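Local coordinates for protein glucose-6-phosphate 1-dehydrogenase (Mycobacterium avium, PDB 4LGV) that probably catalyses the NADP+-dependent oxidation of glucose 6-phosphate to 6-phosphogluconolactone, the entry step of the pentose phosphate pathway, at residues F165-N176 against E434-Q445; S30-T39 against H62-I72. All blocks are in the same frame, centred on the assembly; numbering follows the deposited sequence.

Contact 1: residues F165-N176 against E434-Q445; sequences FGHDLESARDLN and EDAIEETWRIVQ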
loop_
_atom_site.group_PDB
_atom_site.type_symbol
_atom_site.label_atom_id
_atom_site.label_comp_id
_atom_site.label_asym_id
_atom_site.label_seq_id
_atom_site.Cartn_x
_atom_site.Cartn_y
_atom_site.Cartn_z
ATOM N N PHE A 165 19.032 11.023 37.019
ATOM C CA PHE A 165 20.130 10.088 36.852
ATOM C C PHE A 165 20.965 10.604 35.685
ATOM O O PHE A 165 21.098 9.932 34.683
ATOM C CB PHE A 165 19.642 8.628 36.607
ATOM C CG PHE A 165 18.174 8.514 36.350
ATOM C CD1 PHE A 165 17.647 8.752 35.080
ATOM C CD2 PHE A 165 17.301 8.182 37.391
ATOM C CE1 PHE A 165 16.265 8.658 34.865
ATOM C CE2 PHE A 165 15.939 8.091 37.168
ATOM C CZ PHE A 165 15.423 8.328 35.920
ATOM N N GLY A 166 21.506 11.809 35.843
ATOM C CA GLY A 166 22.353 12.412 34.863
ATOM C C GLY A 166 21.699 13.684 34.431
ATOM O O GLY A 166 20.455 13.811 34.467
ATOM N N HIS A 167 22.528 14.615 33.977
ATOM C CA HIS A 167 22.031 15.873 33.449
ATOM C C HIS A 167 22.500 16.105 32.016
ATOM O O HIS A 167 22.199 17.135 31.428
ATOM C CB HIS A 167 22.423 17.033 34.371
ATOM C CG HIS A 167 23.895 17.177 34.574
ATOM N ND1 HIS A 167 24.533 16.760 35.726
ATOM C CD2 HIS A 167 24.864 17.661 33.760
ATOM C CE1 HIS A 167 25.828 17.011 35.627
ATOM N NE2 HIS A 167 26.059 17.543 34.437
ATOM N N ASP A 168 23.241 15.155 31.467
ATOM C CA ASP A 168 23.685 15.179 30.071
ATOM C C ASP A 168 24.333 13.834 29.734
ATOM O O ASP A 168 24.396 12.954 30.581
ATOM C CB ASP A 168 24.659 16.350 29.782
ATOM C CG ASP A 168 25.939 16.292 30.586
ATOM O OD1 ASP A 168 26.239 15.280 31.259
ATOM O OD2 ASP A 168 26.667 17.277 30.503
ATOM N N LEU A 169 24.790 13.676 28.501
ATOM C CA LEU A 169 25.257 12.376 28.038
ATOM C C LEU A 169 26.428 11.909 28.872
ATOM O O LEU A 169 26.435 10.762 29.326
ATOM C CB LEU A 169 25.637 12.403 26.535
ATOM C CG LEU A 169 26.324 11.127 25.983
ATOM C CD1 LEU A 169 25.455 9.865 26.142
ATOM C CD2 LEU A 169 26.737 11.291 24.510
ATOM N N GLU A 170 27.415 12.785 29.067
ATOM C CA GLU A 170 28.645 12.411 29.809
ATOM C C GLU A 170 28.334 12.045 31.273
ATOM O O GLU A 170 28.772 10.988 31.757
ATOM C CB GLU A 170 29.747 13.501 29.713
ATOM N N SER A 171 27.525 12.861 31.948
ATOM C CA SER A 171 27.190 12.595 33.344
ATOM C C SER A 171 26.341 11.309 33.503
ATOM O O SER A 171 26.526 10.530 34.445
ATOM C CB SER A 171 26.500 13.814 33.970
ATOM O OG SER A 171 25.298 14.194 33.281
ATOM N N ALA A 172 25.427 11.063 32.568
ATOM C CA ALA A 172 24.656 9.806 32.596
ATOM C C ALA A 172 25.553 8.591 32.372
ATOM O O ALA A 172 25.394 7.571 33.046
ATOM C CB ALA A 172 23.534 9.823 31.571
ATOM N N ARG A 173 26.483 8.686 31.416
ATOM C CA ARG A 173 27.426 7.593 31.174
ATOM C C ARG A 173 28.300 7.299 32.385
ATOM O O ARG A 173 28.564 6.138 32.668
ATOM C CB ARG A 173 28.317 7.890 29.968
ATOM C CG ARG A 173 27.676 7.534 28.639
ATOM C CD ARG A 173 28.583 7.841 27.455
ATOM N NE ARG A 173 29.729 6.929 27.495
ATOM C CZ ARG A 173 29.716 5.645 27.108
ATOM N NH1 ARG A 173 28.618 5.077 26.598
ATOM N NH2 ARG A 173 30.820 4.921 27.227
ATOM N N ASP A 174 28.763 8.335 33.083
ATOM C CA ASP A 174 29.611 8.144 34.270
ATOM C C ASP A 174 28.846 7.472 35.386
ATOM O O ASP A 174 29.349 6.548 36.007
ATOM C CB ASP A 174 30.207 9.469 34.807
ATOM C CG ASP A 174 31.185 10.137 33.818
ATOM O OD1 ASP A 174 31.645 9.500 32.835
ATOM O OD2 ASP A 174 31.491 11.328 34.029
ATOM N N LEU A 175 27.637 7.951 35.654
ATOM C CA LEU A 175 26.832 7.373 36.693
ATOM C C LEU A 175 26.593 5.927 36.356
ATOM O O LEU A 175 26.810 5.019 37.164
ATOM C CB LEU A 175 25.507 8.119 36.831
ATOM C CG LEU A 175 24.449 7.431 37.695
ATOM C CD1 LEU A 175 24.986 7.132 39.079
ATOM C CD2 LEU A 175 23.197 8.307 37.799
ATOM N N ASN A 176 26.141 5.716 35.140
ATOM C CA ASN A 176 25.854 4.375 34.681
ATOM C C ASN A 176 27.010 3.374 34.768
ATOM O O ASN A 176 26.802 2.199 35.059
ATOM C CB ASN A 176 25.391 4.433 33.245
ATOM C CG ASN A 176 24.599 3.237 32.885
ATOM O OD1 ASN A 176 23.535 3.023 33.460
ATOM N ND2 ASN A 176 25.105 2.420 31.956
ATOM N N GLU A 434 19.194 1.384 29.533
ATOM C CA GLU A 434 20.426 2.139 29.347
ATOM C C GLU A 434 20.663 2.633 27.914
ATOM O O GLU A 434 21.037 3.791 27.683
ATOM C CB GLU A 434 21.547 1.247 29.889
ATOM C CG GLU A 434 22.975 1.407 29.419
ATOM C CD GLU A 434 23.851 0.138 29.781
ATOM O OE1 GLU A 434 24.366 -0.540 28.869
ATOM O OE2 GLU A 434 24.033 -0.218 30.973
ATOM N N ASP A 435 20.463 1.755 26.950
ATOM C CA ASP A 435 20.716 2.115 25.549
ATOM C C ASP A 435 19.776 3.281 25.126
ATOM O O ASP A 435 20.205 4.205 24.478
ATOM C CB ASP A 435 20.589 0.897 24.632
ATOM C CG ASP A 435 19.219 0.155 24.765
ATOM O OD1 ASP A 435 18.387 0.401 25.680
ATOM O OD2 ASP A 435 18.991 -0.728 23.957
ATOM N N ALA A 436 18.529 3.254 25.560
ATOM C CA ALA A 436 17.604 4.347 25.246
ATOM C C ALA A 436 18.004 5.650 25.943
ATOM O O ALA A 436 17.945 6.737 25.375
ATOM C CB ALA A 436 16.200 3.958 25.647
ATOM N N ILE A 437 18.434 5.529 27.180
ATOM C CA ILE A 437 18.887 6.686 27.902
ATOM C C ILE A 437 20.008 7.388 27.106
ATOM O O ILE A 437 19.962 8.598 26.894
ATOM C CB ILE A 437 19.315 6.280 29.334
ATOM C CG1 ILE A 437 18.124 5.660 30.114
ATOM C CG2 ILE A 437 20.170 7.377 29.976
ATOM C CD1 ILE A 437 17.481 6.524 31.149
ATOM N N GLU A 438 20.999 6.628 26.676
ATOM C CA GLU A 438 22.154 7.198 25.986
ATOM C C GLU A 438 21.790 7.771 24.627
ATOM O O GLU A 438 22.241 8.829 24.281
ATOM C CB GLU A 438 23.274 6.175 25.907
ATOM C CG GLU A 438 23.761 5.880 27.309
ATOM C CD GLU A 438 25.084 5.118 27.400
ATOM O OE1 GLU A 438 25.844 5.087 26.403
ATOM O OE2 GLU A 438 25.362 4.600 28.529
ATOM N N GLU A 439 20.910 7.127 23.900
ATOM C CA GLU A 439 20.454 7.690 22.651
ATOM C C GLU A 439 19.672 8.970 22.852
ATOM O O GLU A 439 19.822 9.898 22.082
ATOM C CB GLU A 439 19.543 6.712 21.887
ATOM C CG GLU A 439 20.240 5.489 21.304
ATOM C CD GLU A 439 21.339 5.810 20.323
ATOM O OE1 GLU A 439 21.224 6.755 19.509
ATOM O OE2 GLU A 439 22.363 5.124 20.387
ATOM N N THR A 440 18.824 9.045 23.868
ATOM C CA THR A 440 18.036 10.271 24.055
ATOM C C THR A 440 18.895 11.427 24.519
ATOM O O THR A 440 18.626 12.563 24.148
ATOM C CB THR A 440 16.843 10.091 24.988
ATOM O OG1 THR A 440 17.275 9.524 26.212
ATOM C CG2 THR A 440 15.816 9.136 24.335
ATOM N N TRP A 441 19.943 11.143 25.298
ATOM C CA TRP A 441 20.911 12.192 25.651
ATOM C C TRP A 441 21.668 12.683 24.411
ATOM O O TRP A 441 21.822 13.883 24.235
ATOM C CB TRP A 441 21.907 11.732 26.734
ATOM C CG TRP A 441 21.313 11.771 28.159
ATOM C CD1 TRP A 441 21.115 10.704 28.989
ATOM C CD2 TRP A 441 20.807 12.906 28.835
ATOM N NE1 TRP A 441 20.526 11.103 30.149
ATOM C CE2 TRP A 441 20.302 12.453 30.081
ATOM C CE3 TRP A 441 20.687 14.263 28.504
ATOM C CZ2 TRP A 441 19.723 13.315 31.014
ATOM C CZ3 TRP A 441 20.118 15.125 29.435
ATOM C CH2 TRP A 441 19.648 14.645 30.678
ATOM N N ARG A 442 22.074 11.764 23.527
ATOM C CA ARG A 442 22.710 12.179 22.272
ATOM C C ARG A 442 21.777 13.103 21.494
ATOM O O ARG A 442 22.196 14.145 21.005
ATOM C CB ARG A 442 23.033 10.961 21.412
ATOM C CG ARG A 442 23.472 11.311 19.988
ATOM C CD ARG A 442 23.622 10.105 19.085
ATOM N NE ARG A 442 22.367 9.374 18.857
ATOM C CZ ARG A 442 21.364 9.762 18.067
ATOM N NH1 ARG A 442 21.399 10.897 17.406
ATOM N NH2 ARG A 442 20.302 8.989 17.916
ATOM N N ILE A 443 20.501 12.728 21.415
ATOM C CA ILE A 443 19.528 13.501 20.661
ATOM C C ILE A 443 19.393 14.927 21.172
ATOM O O ILE A 443 19.425 15.862 20.377
ATOM C CB ILE A 443 18.164 12.790 20.632
ATOM C CG1 ILE A 443 18.278 11.540 19.780
ATOM C CG2 ILE A 443 17.090 13.666 20.037
ATOM C CD1 ILE A 443 17.174 10.549 19.996
ATOM N N VAL A 444 19.294 15.106 22.484
ATOM C CA VAL A 444 19.024 16.453 23.063
ATOM C C VAL A 444 20.286 17.281 23.310
ATOM O O VAL A 444 20.213 18.486 23.488
ATOM C CB VAL A 444 18.195 16.402 24.372
ATOM C CG1 VAL A 444 16.877 15.679 24.161
ATOM C CG2 VAL A 444 18.968 15.762 25.528
ATOM N N GLN A 445 21.447 16.645 23.324
ATOM C CA GLN A 445 22.675 17.343 23.730
ATOM C C GLN A 445 22.918 18.711 23.046
ATOM O O GLN A 445 23.343 19.628 23.689
ATOM C CB GLN A 445 23.878 16.422 23.545
ATOM C CG GLN A 445 25.128 16.964 24.191
ATOM C CD GLN A 445 24.916 17.056 25.683
ATOM O OE1 GLN A 445 25.274 18.048 26.289
ATOM N NE2 GLN A 445 24.202 16.079 26.264
#
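Leu169 and Trp441 mark the closest backbone approach, where helices 169-176 and 434-445 run nearly antiparallel, their axes 9.6 Å apart at 161°. Trp441 contributes the largest contact surface. Asp168 CA lies over one face of its indole, 3.5 Å from Trp441 CE3. The six-membered ring also meets the Gly166 and His167 backbone, and Ala172 CB sits 3.6 Å from Trp441 NE1. The indole packs against the turn into helix 169-176. Leu169 CB meets Trp441 CB at 3.8 Å, their side chains running in opposite directions. Asp168 caps that helix, its OD1 accepting from Ser171 N at 2.8 Å.

Arg173 bends at chi3 (68°), and its NH1 makes a salt bridge to Glu438 OE1 at 2.8 Å, the bond markedly bent. NH1 reaches OE1 on the syn side, somewhat out of the carboxylate plane; OE1 lies at the guanidinium edge, the planes 85° apart. Asn176 ND2 gives a straight bond of 3.0 Å to Glu434 OE2, from above the carboxylate plane. Asn176 OD1 bonds Arg190, and Glu434 OE2 also pairs with Arg180.

The contact joins the dinucleotide-binding and C-terminal regions. Helices 246-264 and 273-284 pack on helix 434-449, and strand 188-191 lies beside Phe165, Glu434 and Ile437.

Contact 2: residues S30-T39 against H62-I72; sequences SDLLVIFGIT and HPIIGVASDDI
Leu33 to Phe36 pair in parallel register with Ile64 to Val67, the strand axes 4.7 Å apart at 13°. The backbone bonds zigzag between the strands. Leu33 N gives to Pro63 O, and Leu33 O accepts from Ile65 N. Ile35 N gives to Ile65 O at 2.9 Å, and Ile35 O accepts from Val67 N. Past the strand end, Val67 O takes Gly37 N at 2.8 Å and, weakly, Ile38 N. Gly37 has a positive phi (101°) that suits glycine as the chain leaves the strand.

Apolar contacts form on both faces. Leu33, Ile35 and Ile64 share one face, with Ile35 CD1 3.9 Å from Ile64 CG2 and Ile38 CG2 packed over Gly66 CA. Val34, Phe36, Ile65 and Val67 share the other. There Phe36 and Val67 lie side by side, and Val67 CB sits over one face of the phenyl ring near its rim. Leu32 CD1 touches Pro63 CB at 3.9 Å.

A CH-pi contact marks the start of the pair. Asp31 CA stands 3.6 Å from the centroid of the His62 ring, over its face. Asp31 OD1 is bonded to Arg129 N.

One side-chain hydrogen bond joins the far loops. Thr39 OG1 donates to Asp70 OD1 at 2.6 Å, from above the carboxylate plane. The hydroxyl lies between the backbone N and carbonyl carbon (chi1 63°), turned toward Asp70.

The pair forms the strands of the first beta-alpha-beta unit of a Rossmann-like fold, linked by helix 41-56. Strand 130-134 flanks strand 32-36, strand 104-108 flanks strand 64-68, and helix 114-123 covers the Phe36 and Val67 face.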
loop_
_atom_site.group_PDB
_atom_site.type_symbol
_atom_site.label_atom_id
_atom_site.label_comp_id
_atom_site.label_asym_id
_atom_site.label_seq_id
_atom_site.Cartn_x
_atom_site.Cartn_y
_atom_site.Cartn_z
ATOM N N SER A 30 10.556 -8.979 44.396
ATOM C CA SER A 30 11.286 -8.794 45.613
ATOM C C SER A 30 10.457 -9.265 46.784
ATOM O O SER A 30 9.269 -9.480 46.628
ATOM C CB SER A 30 11.682 -7.338 45.730
ATOM O OG SER A 30 12.579 -7.014 44.655
ATOM N N ASP A 31 11.084 -9.483 47.939
ATOM C CA ASP A 31 10.348 -9.820 49.176
ATOM C C ASP A 31 10.794 -8.943 50.371
ATOM O O ASP A 31 10.589 -9.300 51.536
ATOM C CB ASP A 31 10.505 -11.302 49.512
ATOM C CG ASP A 31 11.964 -11.687 49.809
ATOM O OD1 ASP A 31 12.826 -10.791 50.016
ATOM O OD2 ASP A 31 12.235 -12.893 49.834
ATOM N N LEU A 32 11.390 -7.791 50.070
ATOM C CA LEU A 32 11.828 -6.875 51.109
ATOM C C LEU A 32 12.080 -5.570 50.461
ATOM O O LEU A 32 12.700 -5.511 49.378
ATOM C CB LEU A 32 13.112 -7.372 51.778
ATOM C CG LEU A 32 13.789 -6.496 52.831
ATOM C CD1 LEU A 32 12.976 -6.443 54.092
ATOM C CD2 LEU A 32 15.166 -7.007 53.200
ATOM N N LEU A 33 11.582 -4.501 51.076
ATOM C CA LEU A 33 11.744 -3.171 50.515
ATOM C C LEU A 33 12.650 -2.356 51.462
ATOM O O LEU A 33 12.317 -2.159 52.640
ATOM C CB LEU A 33 10.386 -2.487 50.347
ATOM C CG LEU A 33 10.413 -1.029 49.850
ATOM C CD1 LEU A 33 11.090 -0.899 48.502
ATOM C CD2 LEU A 33 8.998 -0.472 49.738
ATOM N N VAL A 34 13.729 -1.821 50.919
ATOM C CA VAL A 34 14.637 -1.004 51.672
ATOM C C VAL A 34 14.694 0.385 51.045
ATOM O O VAL A 34 15.117 0.531 49.881
ATOM C CB VAL A 34 16.053 -1.623 51.659
ATOM C CG1 VAL A 34 16.985 -0.770 52.440
ATOM C CG2 VAL A 34 16.024 -3.049 52.205
ATOM N N ILE A 35 14.319 1.414 51.817
ATOM C CA ILE A 35 14.206 2.769 51.264
ATOM C C ILE A 35 15.249 3.678 51.842
ATOM O O ILE A 35 15.172 4.025 53.015
ATOM C CB ILE A 35 12.820 3.405 51.589
ATOM C CG1 ILE A 35 11.715 2.554 51.012
ATOM C CG2 ILE A 35 12.710 4.809 51.008
ATOM C CD1 ILE A 35 10.318 2.932 51.440
ATOM N N PHE A 36 16.211 4.080 51.019
ATOM C CA PHE A 36 17.173 5.091 51.422
ATOM C C PHE A 36 16.578 6.447 51.155
ATOM O O PHE A 36 16.136 6.727 50.027
ATOM C CB PHE A 36 18.484 4.954 50.671
ATOM C CG PHE A 36 19.318 3.762 51.089
ATOM C CD1 PHE A 36 18.948 2.472 50.755
ATOM C CD2 PHE A 36 20.488 3.938 51.846
ATOM C CE1 PHE A 36 19.717 1.374 51.154
ATOM C CE2 PHE A 36 21.263 2.843 52.240
ATOM C CZ PHE A 36 20.880 1.558 51.893
ATOM N N GLY A 37 16.563 7.289 52.190
ATOM C CA GLY A 37 16.051 8.669 52.084
ATOM C C GLY A 37 14.632 8.829 52.632
ATOM O O GLY A 37 13.913 9.718 52.233
ATOM N N ILE A 38 14.269 7.988 53.588
ATOM C CA ILE A 38 12.886 7.880 54.085
ATOM C C ILE A 38 12.423 9.120 54.858
ATOM O O ILE A 38 11.217 9.320 55.043
ATOM C CB ILE A 38 12.732 6.600 54.940
ATOM C CG1 ILE A 38 11.285 6.259 55.185
ATOM C CG2 ILE A 38 13.429 6.767 56.271
ATOM C CD1 ILE A 38 10.552 5.809 53.969
ATOM N N THR A 39 13.349 9.984 55.263
ATOM C CA THR A 39 12.996 11.254 55.921
ATOM C C THR A 39 13.048 12.456 55.003
ATOM O O THR A 39 12.803 13.583 55.456
ATOM C CB THR A 39 13.935 11.557 57.094
ATOM O OG1 THR A 39 15.267 11.716 56.623
ATOM C CG2 THR A 39 13.870 10.456 58.102
ATOM N N HIS A 62 5.310 -7.588 52.670
ATOM C CA HIS A 62 6.683 -7.781 53.076
ATOM C C HIS A 62 7.184 -6.614 53.949
ATOM O O HIS A 62 6.667 -5.508 53.878
ATOM C CB HIS A 62 7.575 -7.949 51.824
ATOM C CG HIS A 62 7.258 -9.175 51.022
ATOM N ND1 HIS A 62 6.562 -9.128 49.829
ATOM C CD2 HIS A 62 7.448 -10.488 51.296
ATOM C CE1 HIS A 62 6.381 -10.363 49.379
ATOM N NE2 HIS A 62 6.900 -11.203 50.260
ATOM N N PRO A 63 8.205 -6.857 54.766
ATOM C CA PRO A 63 8.767 -5.800 55.571
ATOM C C PRO A 63 9.427 -4.646 54.771
ATOM O O PRO A 63 9.851 -4.812 53.606
ATOM C CB PRO A 63 9.803 -6.533 56.428
ATOM C CG PRO A 63 9.448 -8.006 56.330
ATOM C CD PRO A 63 8.915 -8.141 54.951
ATOM N N ILE A 64 9.454 -3.488 55.411
ATOM C CA ILE A 64 10.002 -2.288 54.851
ATOM C C ILE A 64 10.980 -1.718 55.827
ATOM O O ILE A 64 10.632 -1.452 56.968
ATOM C CB ILE A 64 8.931 -1.231 54.597
ATOM C CG1 ILE A 64 7.829 -1.811 53.713
ATOM C CG2 ILE A 64 9.573 -0.026 53.904
ATOM C CD1 ILE A 64 6.649 -0.889 53.559
ATOM N N ILE A 65 12.214 -1.526 55.376
ATOM C CA ILE A 65 13.268 -0.921 56.207
ATOM C C ILE A 65 13.540 0.474 55.678
ATOM O O ILE A 65 13.978 0.621 54.547
ATOM C CB ILE A 65 14.550 -1.759 56.137
ATOM C CG1 ILE A 65 14.285 -3.159 56.641
ATOM C CG2 ILE A 65 15.652 -1.104 56.934
ATOM C CD1 ILE A 65 15.460 -4.078 56.493
ATOM N N GLY A 66 13.262 1.490 56.486
ATOM C CA GLY A 66 13.626 2.862 56.183
ATOM C C GLY A 66 15.036 3.171 56.636
ATOM O O GLY A 66 15.431 2.793 57.753
ATOM N N VAL A 67 15.789 3.887 55.780
ATOM C CA VAL A 67 17.149 4.318 56.095
ATOM C C VAL A 67 17.347 5.815 55.851
ATOM O O VAL A 67 16.907 6.340 54.847
ATOM C CB VAL A 67 18.181 3.566 55.246
ATOM C CG1 VAL A 67 19.582 3.975 55.629
ATOM C CG2 VAL A 67 18.040 2.049 55.389
ATOM N N ALA A 68 17.972 6.493 56.812
ATOM C CA ALA A 68 18.292 7.898 56.698
ATOM C C ALA A 68 19.391 8.283 57.717
ATOM O O ALA A 68 19.689 7.512 58.629
ATOM C CB ALA A 68 17.039 8.741 56.896
ATOM N N SER A 69 19.918 9.493 57.602
ATOM C CA SER A 69 20.851 10.017 58.585
ATOM C C SER A 69 20.205 10.514 59.873
ATOM O O SER A 69 20.848 10.562 60.897
ATOM C CB SER A 69 21.654 11.176 57.979
ATOM O OG SER A 69 20.809 12.280 57.728
ATOM N N ASP A 70 18.923 10.853 59.855
ATOM C CA ASP A 70 18.331 11.442 61.063
ATOM C C ASP A 70 18.435 10.500 62.275
ATOM O O ASP A 70 18.093 9.321 62.201
ATOM C CB ASP A 70 16.881 11.812 60.836
ATOM C CG ASP A 70 16.692 12.599 59.554
ATOM O OD1 ASP A 70 17.052 12.117 58.455
ATOM O OD2 ASP A 70 16.102 13.658 59.612
ATOM N N ASP A 71 18.852 11.059 63.403
ATOM C CA ASP A 71 18.926 10.298 64.638
ATOM C C ASP A 71 17.578 10.407 65.323
ATOM O O ASP A 71 17.377 11.227 66.221
ATOM C CB ASP A 71 20.063 10.831 65.514
ATOM C CG ASP A 71 20.329 9.985 66.744
ATOM O OD1 ASP A 71 19.763 8.881 66.869
ATOM O OD2 ASP A 71 21.148 10.446 67.603
ATOM N N ILE A 72 16.659 9.559 64.906
ATOM C CA ILE A 72 15.319 9.515 65.466
ATOM C C ILE A 72 14.967 8.077 65.722
ATOM O O ILE A 72 15.648 7.171 65.254
ATOM C CB ILE A 72 14.283 10.120 64.515
ATOM C CG1 ILE A 72 14.269 9.371 63.192
ATOM C CG2 ILE A 72 14.590 11.601 64.308
ATOM C CD1 ILE A 72 13.163 9.786 62.254
#

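How the contacts relate
Contacts 1 and 2 do not touch. Their centres are 29 Å apart and their nearest atoms about 13 Å. They follow in series along the chain, with 62-72 ending well before 165-176 begins. Contact 2 lies within the parallel sheet. Contact 1 instead reaches across 257 residues, from the helix that follows strand 158-162 of the same sheet to a helix of the C-terminal region. Gly37 opens the GITGDL sequence, consistent with the GxxGDL coenzyme fingerprint of this family, so contact 2 probably borders the cofactor site. Contact 1 begins at the end of the EKPFG sequence. In relatives this motif lies near substrate and coenzyme, so contact 1 probably borders the active site.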